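Local coordinates for 2-hydroxymethyl glutarate dehydrogenase (Eubacterium barkeri, PDB 3CKY), which catalyses the NAD-dependent interconversion of 2-formylglutarate and (S)-2-hydroxymethylglutarate, a step in the fermentation of nicotinate, working as a homotetramer, at residues 225-230 / 295-300; 234-239 / 280-285; 240-245 / 268-273. All coordinates share one frame; numbering follows the deposited sequence.

Interaction 1 (225-230 / 295-300); sequences KFIMSG and VSVSGG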
loop_
_atom_site.group_PDB
_atom_site.type_symbol
_atom_site.label_atom_id
_atom_site.label_comp_id
_atom_site.label_asym_id
_atom_site.label_seq_id
_atom_site.Cartn_x
_atom_site.Cartn_y
_atom_site.Cartn_z
ATOM N N LYS A 225 21.083 -14.349 14.620
ATOM C CA LYS A 225 20.872 -14.108 16.044
ATOM C C LYS A 225 19.421 -14.283 16.514
ATOM O O LYS A 225 19.201 -14.776 17.626
ATOM C CB LYS A 225 21.369 -12.717 16.434
ATOM C CG LYS A 225 21.353 -12.470 17.943
ATOM C CD LYS A 225 21.873 -11.090 18.312
ATOM C CE LYS A 225 21.643 -10.807 19.802
ATOM N NZ LYS A 225 21.954 -9.387 20.183
ATOM N N PHE A 226 18.459 -13.862 15.689
ATOM C CA PHE A 226 17.053 -13.841 16.078
ATOM C C PHE A 226 16.188 -14.829 15.298
ATOM O O PHE A 226 15.476 -15.623 15.899
ATOM C CB PHE A 226 16.464 -12.432 15.924
ATOM C CG PHE A 226 17.140 -11.397 16.782
ATOM C CD1 PHE A 226 16.731 -11.181 18.101
ATOM C CD2 PHE A 226 18.188 -10.636 16.281
ATOM C CE1 PHE A 226 17.358 -10.226 18.899
ATOM C CE2 PHE A 226 18.823 -9.671 17.085
ATOM C CZ PHE A 226 18.402 -9.471 18.388
ATOM N N ILE A 227 16.228 -14.739 13.977
ATOM C CA ILE A 227 15.340 -15.504 13.124
ATOM C C ILE A 227 15.701 -16.980 13.217
ATOM O O ILE A 227 14.875 -17.787 13.588
ATOM C CB ILE A 227 15.388 -15.021 11.634
ATOM C CG1 ILE A 227 14.816 -13.602 11.522
ATOM C CG2 ILE A 227 14.608 -15.950 10.718
ATOM C CD1 ILE A 227 15.091 -12.919 10.161
ATOM N N MET A 228 16.944 -17.328 12.910
ATOM C CA MET A 228 17.327 -18.752 12.904
ATOM C C MET A 228 17.365 -19.373 14.304
ATOM O O MET A 228 17.143 -20.577 14.456
ATOM C CB MET A 228 18.642 -18.956 12.190
ATOM C CG MET A 228 18.549 -18.627 10.744
ATOM S SD MET A 228 20.060 -18.975 9.849
ATOM C CE MET A 228 20.054 -20.782 9.930
ATOM N N SER A 229 17.626 -18.549 15.318
ATOM C CA SER A 229 17.595 -18.996 16.703
ATOM C C SER A 229 16.175 -19.151 17.207
ATOM O O SER A 229 15.919 -19.962 18.078
ATOM C CB SER A 229 18.330 -18.002 17.611
ATOM O OG SER A 229 17.536 -16.863 17.934
ATOM N N GLY A 230 15.266 -18.346 16.675
ATOM C CA GLY A 230 13.895 -18.287 17.183
ATOM C C GLY A 230 13.764 -17.538 18.501
ATOM O O GLY A 230 12.694 -17.501 19.090
ATOM N N VAL A 295 4.305 -21.971 7.264
ATOM C CA VAL A 295 5.717 -22.148 6.923
ATOM C C VAL A 295 6.568 -21.817 8.146
ATOM O O VAL A 295 6.320 -20.824 8.855
ATOM C CB VAL A 295 6.136 -21.290 5.704
ATOM C CG1 VAL A 295 7.637 -21.354 5.490
ATOM C CG2 VAL A 295 5.389 -21.760 4.452
ATOM N N SER A 296 7.537 -22.687 8.410
ATOM C CA SER A 296 8.456 -22.500 9.526
ATOM C C SER A 296 9.826 -22.060 9.017
ATOM O O SER A 296 10.464 -22.775 8.251
ATOM C CB SER A 296 8.602 -23.786 10.341
ATOM O OG SER A 296 9.537 -23.573 11.390
ATOM N N VAL A 297 10.235 -20.865 9.430
ATOM C CA VAL A 297 11.550 -20.330 9.128
ATOM C C VAL A 297 12.329 -20.195 10.433
ATOM O O VAL A 297 13.442 -20.731 10.572
ATOM C CB VAL A 297 11.469 -18.940 8.431
ATOM C CG1 VAL A 297 12.868 -18.440 8.069
ATOM C CG2 VAL A 297 10.588 -19.000 7.197
ATOM N N SER A 298 11.744 -19.471 11.388
ATOM C CA SER A 298 12.448 -19.145 12.626
ATOM C C SER A 298 12.639 -20.407 13.430
ATOM O O SER A 298 11.785 -21.282 13.412
ATOM C CB SER A 298 11.718 -18.056 13.449
ATOM O OG SER A 298 10.466 -18.491 13.977
ATOM N N GLY A 299 13.781 -20.519 14.100
ATOM C CA GLY A 299 14.108 -21.718 14.856
ATOM C C GLY A 299 13.439 -21.722 16.215
ATOM O O GLY A 299 12.409 -21.069 16.420
ATOM N N GLY A 300 14.019 -22.476 17.144
ATOM C CA GLY A 300 13.484 -22.582 18.501
ATOM C C GLY A 300 12.356 -23.581 18.555
ATOM O O GLY A 300 12.221 -24.404 17.648
#
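I227 meets the tail of the chain through its carbonyl, and backbone polar contacts carry most of this interaction. The amide N of G299 donates a hydrogen bond to I227 O, 3.0 Å long, lying in the carbonyl plane, with 149° at the hydrogen. The same oxygen also receives a CA-H...O contact from S298, whose CA comes within 2.9 Å of I227 O, so two consecutive residues of the tail close on one carbonyl at the end of a helix.

Two further CA-H...O contacts run between glycines and carbonyls. G299 CA approaches M228 O at 3.3 Å, and in the reverse sense G230 CA approaches G299 O at 3.2 Å. G230 follows the helix with a positive phi of 75°, and a CB on it would collide with G299 O; one on G299 would run into M228 O. The backbones can lie this close because neither residue carries a side chain.

Apolar contact is slight. CG2 of I227 and CG1 of V297 touch at 4.0 Å, the two side chains lying side by side and pointing the same way; each branch is the one anti to its own backbone N.

Within 225-230, S229 OG donates to K225 O at 2.7 Å from above that carbonyl's plane and also pairs with D231 N. E290, on helix 286-293, accepts the amides of V297 and S298. I227 and V297 both pack on helix 169-197, through L192 and V196, while M228 rests on P202 and E203 of helix 202-210; the tail thus closes against the C-terminal end of helix 217-228.

Interaction 2 (234-239 / 280-285); sequences GGFAMD and EDMSAV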
loop_
_atom_site.group_PDB
_atom_site.type_symbol
_atom_site.label_atom_id
_atom_site.label_comp_id
_atom_site.label_asym_id
_atom_site.label_seq_id
_atom_site.Cartn_x
_atom_site.Cartn_y
_atom_site.Cartn_z
ATOM N N GLY A 234 14.941 -9.155 23.312
ATOM C CA GLY A 234 15.918 -8.086 23.179
ATOM C C GLY A 234 15.934 -7.539 21.769
ATOM O O GLY A 234 14.908 -7.522 21.086
ATOM N N GLY A 235 17.118 -7.105 21.347
ATOM C CA GLY A 235 17.298 -6.471 20.052
ATOM C C GLY A 235 16.629 -5.109 20.008
ATOM O O GLY A 235 16.703 -4.327 20.954
ATOM N N PHE A 236 15.968 -4.834 18.895
ATOM C CA PHE A 236 15.329 -3.552 18.674
ATOM C C PHE A 236 13.821 -3.803 18.581
ATOM O O PHE A 236 13.338 -4.412 17.619
ATOM C CB PHE A 236 15.890 -2.924 17.404
ATOM C CG PHE A 236 15.358 -1.561 17.132
ATOM C CD1 PHE A 236 15.490 -0.550 18.078
ATOM C CD2 PHE A 236 14.723 -1.278 15.934
ATOM C CE1 PHE A 236 14.993 0.716 17.831
ATOM C CE2 PHE A 236 14.216 -0.017 15.692
ATOM C CZ PHE A 236 14.357 0.988 16.631
ATOM N N ALA A 237 13.099 -3.334 19.596
ATOM C CA ALA A 237 11.673 -3.628 19.756
ATOM C C ALA A 237 10.865 -3.288 18.517
ATOM O O ALA A 237 11.057 -2.237 17.903
ATOM C CB ALA A 237 11.086 -2.895 20.986
ATOM N N MET A 238 9.962 -4.197 18.159
ATOM C CA MET A 238 9.077 -4.009 17.011
ATOM C C MET A 238 8.272 -2.703 17.136
ATOM O O MET A 238 8.071 -2.006 16.144
ATOM C CB MET A 238 8.145 -5.209 16.868
ATOM C CG MET A 238 7.372 -5.225 15.558
ATOM S SD MET A 238 6.231 -6.603 15.416
ATOM C CE MET A 238 7.324 -8.031 15.440
ATOM N N ASP A 239 7.834 -2.379 18.357
ATOM C CA ASP A 239 7.118 -1.128 18.613
ATOM C C ASP A 239 7.947 0.075 18.197
ATOM O O ASP A 239 7.413 1.035 17.652
ATOM C CB ASP A 239 6.736 -0.989 20.093
ATOM C CG ASP A 239 5.604 -1.923 20.515
ATOM O OD1 ASP A 239 4.706 -2.242 19.699
ATOM O OD2 ASP A 239 5.592 -2.341 21.685
ATOM N N GLU A 280 9.013 -7.810 21.253
ATOM C CA GLU A 280 10.062 -8.646 20.697
ATOM C C GLU A 280 10.865 -7.856 19.674
ATOM O O GLU A 280 10.384 -6.840 19.161
ATOM C CB GLU A 280 9.439 -9.873 20.026
ATOM C CG GLU A 280 8.675 -10.747 21.009
ATOM C CD GLU A 280 8.161 -12.050 20.428
ATOM O OE1 GLU A 280 7.451 -12.757 21.166
ATOM O OE2 GLU A 280 8.449 -12.398 19.262
ATOM N N ASP A 281 12.077 -8.326 19.365
ATOM C CA ASP A 281 12.867 -7.727 18.318
ATOM C C ASP A 281 12.005 -7.657 17.065
ATOM O O ASP A 281 11.155 -8.530 16.818
ATOM C CB ASP A 281 14.146 -8.517 18.040
ATOM C CG ASP A 281 14.955 -7.935 16.903
ATOM O OD1 ASP A 281 15.642 -6.926 17.134
ATOM O OD2 ASP A 281 14.877 -8.476 15.771
ATOM N N MET A 282 12.233 -6.609 16.281
ATOM C CA MET A 282 11.426 -6.354 15.107
ATOM C C MET A 282 11.491 -7.450 14.037
ATOM O O MET A 282 10.592 -7.538 13.248
ATOM C CB MET A 282 11.764 -4.975 14.520
ATOM C CG MET A 282 13.256 -4.656 14.279
ATOM S SD MET A 282 13.833 -4.911 12.603
ATOM C CE MET A 282 14.356 -6.592 12.730
ATOM N N SER A 283 12.517 -8.302 14.041
ATOM C CA SER A 283 12.614 -9.395 13.079
ATOM C C SER A 283 11.554 -10.471 13.323
ATOM O O SER A 283 11.283 -11.296 12.434
ATOM C CB SER A 283 14.011 -10.031 13.101
ATOM O OG SER A 283 14.355 -10.566 14.372
ATOM N N ALA A 284 10.959 -10.456 14.524
ATOM C CA ALA A 284 9.803 -11.309 14.851
ATOM C C ALA A 284 8.604 -11.026 13.950
ATOM O O ALA A 284 7.665 -11.788 13.935
ATOM C CB ALA A 284 9.408 -11.158 16.326
ATOM N N VAL A 285 8.625 -9.940 13.192
ATOM C CA VAL A 285 7.554 -9.680 12.198
ATOM C C VAL A 285 7.385 -10.852 11.191
ATOM O O VAL A 285 6.290 -11.061 10.661
ATOM C CB VAL A 285 7.792 -8.334 11.462
ATOM C CG1 VAL A 285 8.916 -8.466 10.426
ATOM C CG2 VAL A 285 6.508 -7.833 10.837
#
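D281 reaches across to the backbone of 234-239 with its side chain. D281 CB sits 3.3 Å from G234 O. CG, anti to the backbone N (chi1 177°), carries the carboxylate to F236, where D281 OD1 takes the F236 N-H through its anti lone pair in a nearly straight bond of 2.8 Å, 170° at the hydrogen. OD1 also forms a salt bridge with K222 of helix 217-228. OD2 turns back to its own segment: S283 N meets it from above the carboxylate plane, completing an Asx turn, and S283 OG donates to the anti lone pair of D281 OD2 at 2.6 Å. Gripped at both oxygens, the carboxylate is fixed in rotation.

Backbone bonds follow. M282 N donates to F236 O at 2.8 Å, and M238 N to E280 O at 2.9 Å, these two flanking the single bridge between A237 and D281. G235 passes close to D281 OD1, where a side chain would clash.

M238 packs across the turn. Its chain is extended until chi3 bends it, and M238 CE comes down on the A284-V285 peptide, 3.2 Å from V285 N. M282 CG touches F236 CD2 at 4.0 Å.

A237 holds the N-cap position of helix 238-255, so the bridge fixes the start of that helix against the 3-10 turn 282-284. This is a lone beta bridge joined to an Asx turn within an all-helical C-terminal domain, and the side chain of F236 lies about 7 Å from those of K174, the probable catalytic lysine, and K243, a probable NAD(+) ligand.

Interaction 3 (240-245 / 268-273); sequences LQHKDL and IFEGGR
H242 and R273 come together because the histidine ring is swung anti to its backbone N (chi1 -178°), while the arginine starts anti to its carbonyl carbon and bends at chi3. The guanidinium lies flat over one face of the imidazole, centres 4.1 Å apart and planes 10° from parallel, with R273 CD over the same ring as a CH-pi contact. E270 brings OE1 to 3.1 Å from H242 NE2, at an angle too poor for a hydrogen bond; its carboxylate holds the edge of the guanidinium by a weak salt bridge, R273 NE to E270 OE2 at 3.2 Å. D239 is the stronger partner of R273. With an alanine in place of H242 the imidazole face is gone, and the R273 guanidinium would probably lose its stacking partner and be freer to turn.

Q241 CG rides over one face of the F269 ring, and L245 CD1 presses on F269 CD2 at 3.4 Å. K253 and N256 of a second subunit pack on H242 and R273. The axes of 240-245 and 268-273, 9.9 Å apart, run roughly antiparallel at 147°; helices 238-255 and 260-274 thus form a hairpin of the C-terminal domain that reaches the subunit interface.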
loop_
_atom_site.group_PDB
_atom_site.type_symbol
_atom_site.label_atom_id
_atom_site.label_comp_id
_atom_site.label_asym_id
_atom_site.label_seq_id
_atom_site.Cartn_x
_atom_site.Cartn_y
_atom_site.Cartn_z
ATOM N N LEU A 240 9.251 0.016 18.445
ATOM C CA LEU A 240 10.127 1.146 18.163
ATOM C C LEU A 240 10.391 1.311 16.667
ATOM O O LEU A 240 10.354 2.413 16.137
ATOM C CB LEU A 240 11.423 1.027 18.949
ATOM C CG LEU A 240 11.248 1.112 20.463
ATOM C CD1 LEU A 240 12.577 0.857 21.187
ATOM C CD2 LEU A 240 10.634 2.476 20.878
ATOM N N GLN A 241 10.634 0.202 15.987
ATOM C CA GLN A 241 10.775 0.209 14.539
ATOM C C GLN A 241 9.503 0.722 13.838
ATOM O O GLN A 241 9.585 1.452 12.861
ATOM C CB GLN A 241 11.111 -1.200 14.033
ATOM C CG GLN A 241 11.233 -1.292 12.519
ATOM C CD GLN A 241 12.333 -0.380 11.961
ATOM O OE1 GLN A 241 12.063 0.720 11.459
ATOM N NE2 GLN A 241 13.576 -0.826 12.056
ATOM N N HIS A 242 8.345 0.296 14.339
ATOM C CA HIS A 242 7.049 0.770 13.875
ATOM C C HIS A 242 6.889 2.282 14.089
ATOM O O HIS A 242 6.443 2.995 13.194
ATOM C CB HIS A 242 5.910 0.016 14.597
ATOM C CG HIS A 242 4.545 0.422 14.136
ATOM N ND1 HIS A 242 3.988 -0.064 12.972
ATOM C CD2 HIS A 242 3.652 1.307 14.642
ATOM C CE1 HIS A 242 2.797 0.483 12.802
ATOM N NE2 HIS A 242 2.574 1.319 13.798
ATOM N N LYS A 243 7.254 2.753 15.272
ATOM C CA LYS A 243 7.239 4.190 15.580
ATOM C C LYS A 243 8.113 4.959 14.577
ATOM O O LYS A 243 7.732 6.021 14.071
ATOM C CB LYS A 243 7.752 4.407 17.011
ATOM C CG LYS A 243 7.643 5.808 17.551
ATOM C CD LYS A 243 8.534 5.960 18.791
ATOM C CE LYS A 243 8.236 7.237 19.592
ATOM N NZ LYS A 243 8.851 8.493 19.016
ATOM N N ASP A 244 9.292 4.412 14.296
ATOM C CA ASP A 244 10.226 5.033 13.353
ATOM C C ASP A 244 9.633 5.129 11.958
ATOM O O ASP A 244 9.783 6.146 11.292
ATOM C CB ASP A 244 11.545 4.253 13.305
ATOM C CG ASP A 244 12.408 4.471 14.544
ATOM O OD1 ASP A 244 12.138 5.430 15.295
ATOM O OD2 ASP A 244 13.365 3.691 14.752
ATOM N N LEU A 245 8.963 4.066 11.517
ATOM C CA LEU A 245 8.294 4.082 10.208
ATOM C C LEU A 245 7.152 5.114 10.174
ATOM O O LEU A 245 6.912 5.766 9.156
ATOM C CB LEU A 245 7.773 2.696 9.856
ATOM C CG LEU A 245 8.836 1.633 9.537
ATOM C CD1 LEU A 245 8.274 0.214 9.683
ATOM C CD2 LEU A 245 9.439 1.821 8.143
ATOM N N ILE A 268 2.642 -4.039 7.749
ATOM C CA ILE A 268 3.133 -5.372 8.051
ATOM C C ILE A 268 3.610 -5.459 9.508
ATOM O O ILE A 268 3.266 -6.397 10.227
ATOM C CB ILE A 268 4.262 -5.791 7.058
ATOM C CG1 ILE A 268 3.702 -5.857 5.623
ATOM C CG2 ILE A 268 4.864 -7.181 7.446
ATOM C CD1 ILE A 268 4.775 -5.962 4.558
ATOM N N PHE A 269 4.379 -4.470 9.956
ATOM C CA PHE A 269 4.768 -4.403 11.361
ATOM C C PHE A 269 3.573 -4.184 12.301
ATOM O O PHE A 269 3.610 -4.636 13.440
ATOM C CB PHE A 269 5.810 -3.315 11.610
ATOM C CG PHE A 269 7.195 -3.706 11.212
ATOM C CD1 PHE A 269 7.899 -4.657 11.940
ATOM C CD2 PHE A 269 7.806 -3.118 10.113
ATOM C CE1 PHE A 269 9.204 -5.009 11.596
ATOM C CE2 PHE A 269 9.094 -3.462 9.750
ATOM C CZ PHE A 269 9.803 -4.422 10.503
ATOM N N GLU A 270 2.532 -3.495 11.832
ATOM C CA GLU A 270 1.300 -3.390 12.616
ATOM C C GLU A 270 0.653 -4.757 12.824
ATOM O O GLU A 270 0.111 -5.035 13.888
ATOM C CB GLU A 270 0.290 -2.433 11.966
ATOM C CG GLU A 270 -0.894 -2.106 12.857
ATOM C CD GLU A 270 -0.462 -1.520 14.193
ATOM O OE1 GLU A 270 0.051 -0.379 14.208
ATOM O OE2 GLU A 270 -0.609 -2.201 15.221
ATOM N N GLY A 271 0.708 -5.602 11.794
ATOM C CA GLY A 271 0.271 -6.992 11.924
ATOM C C GLY A 271 0.975 -7.713 13.065
ATOM O O GLY A 271 0.336 -8.400 13.872
ATOM N N GLY A 272 2.295 -7.547 13.144
ATOM C CA GLY A 272 3.071 -8.148 14.219
ATOM C C GLY A 272 2.649 -7.629 15.575
ATOM O O GLY A 272 2.535 -8.384 16.529
ATOM N N ARG A 273 2.406 -6.329 15.653
ATOM C CA ARG A 273 1.893 -5.731 16.875
ATOM C C ARG A 273 0.505 -6.237 17.239
ATOM O O ARG A 273 0.236 -6.506 18.414
ATOM C CB ARG A 273 1.912 -4.222 16.752
ATOM C CG ARG A 273 3.338 -3.692 16.827
ATOM C CD ARG A 273 3.480 -2.360 16.215
ATOM N NE ARG A 273 2.293 -1.541 16.409
ATOM C CZ ARG A 273 2.146 -0.563 17.298
ATOM N NH1 ARG A 273 3.117 -0.258 18.141
ATOM N NH2 ARG A 273 1.002 0.116 17.342
#

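All three contacts lie in the helical C-terminal domain, on the same side of the chain's centre, and enclose one another along the sequence: 240-245/268-273 innermost, then 234-239/280-285, then 225-230/295-300. Interactions 2 and 3 have centres 9 Å apart, share helix 238-255, and are joined by the D239-R273 salt bridge. The centre of interaction 1 lies about 13 Å from that of interaction 2, which it touches where F226 packs on D281, S283 and G235, and about 19 Å from that of interaction 3, with no touch. The series runs from the chain's tail, through the turns near the probable active site, to the helix pair facing a second subunit.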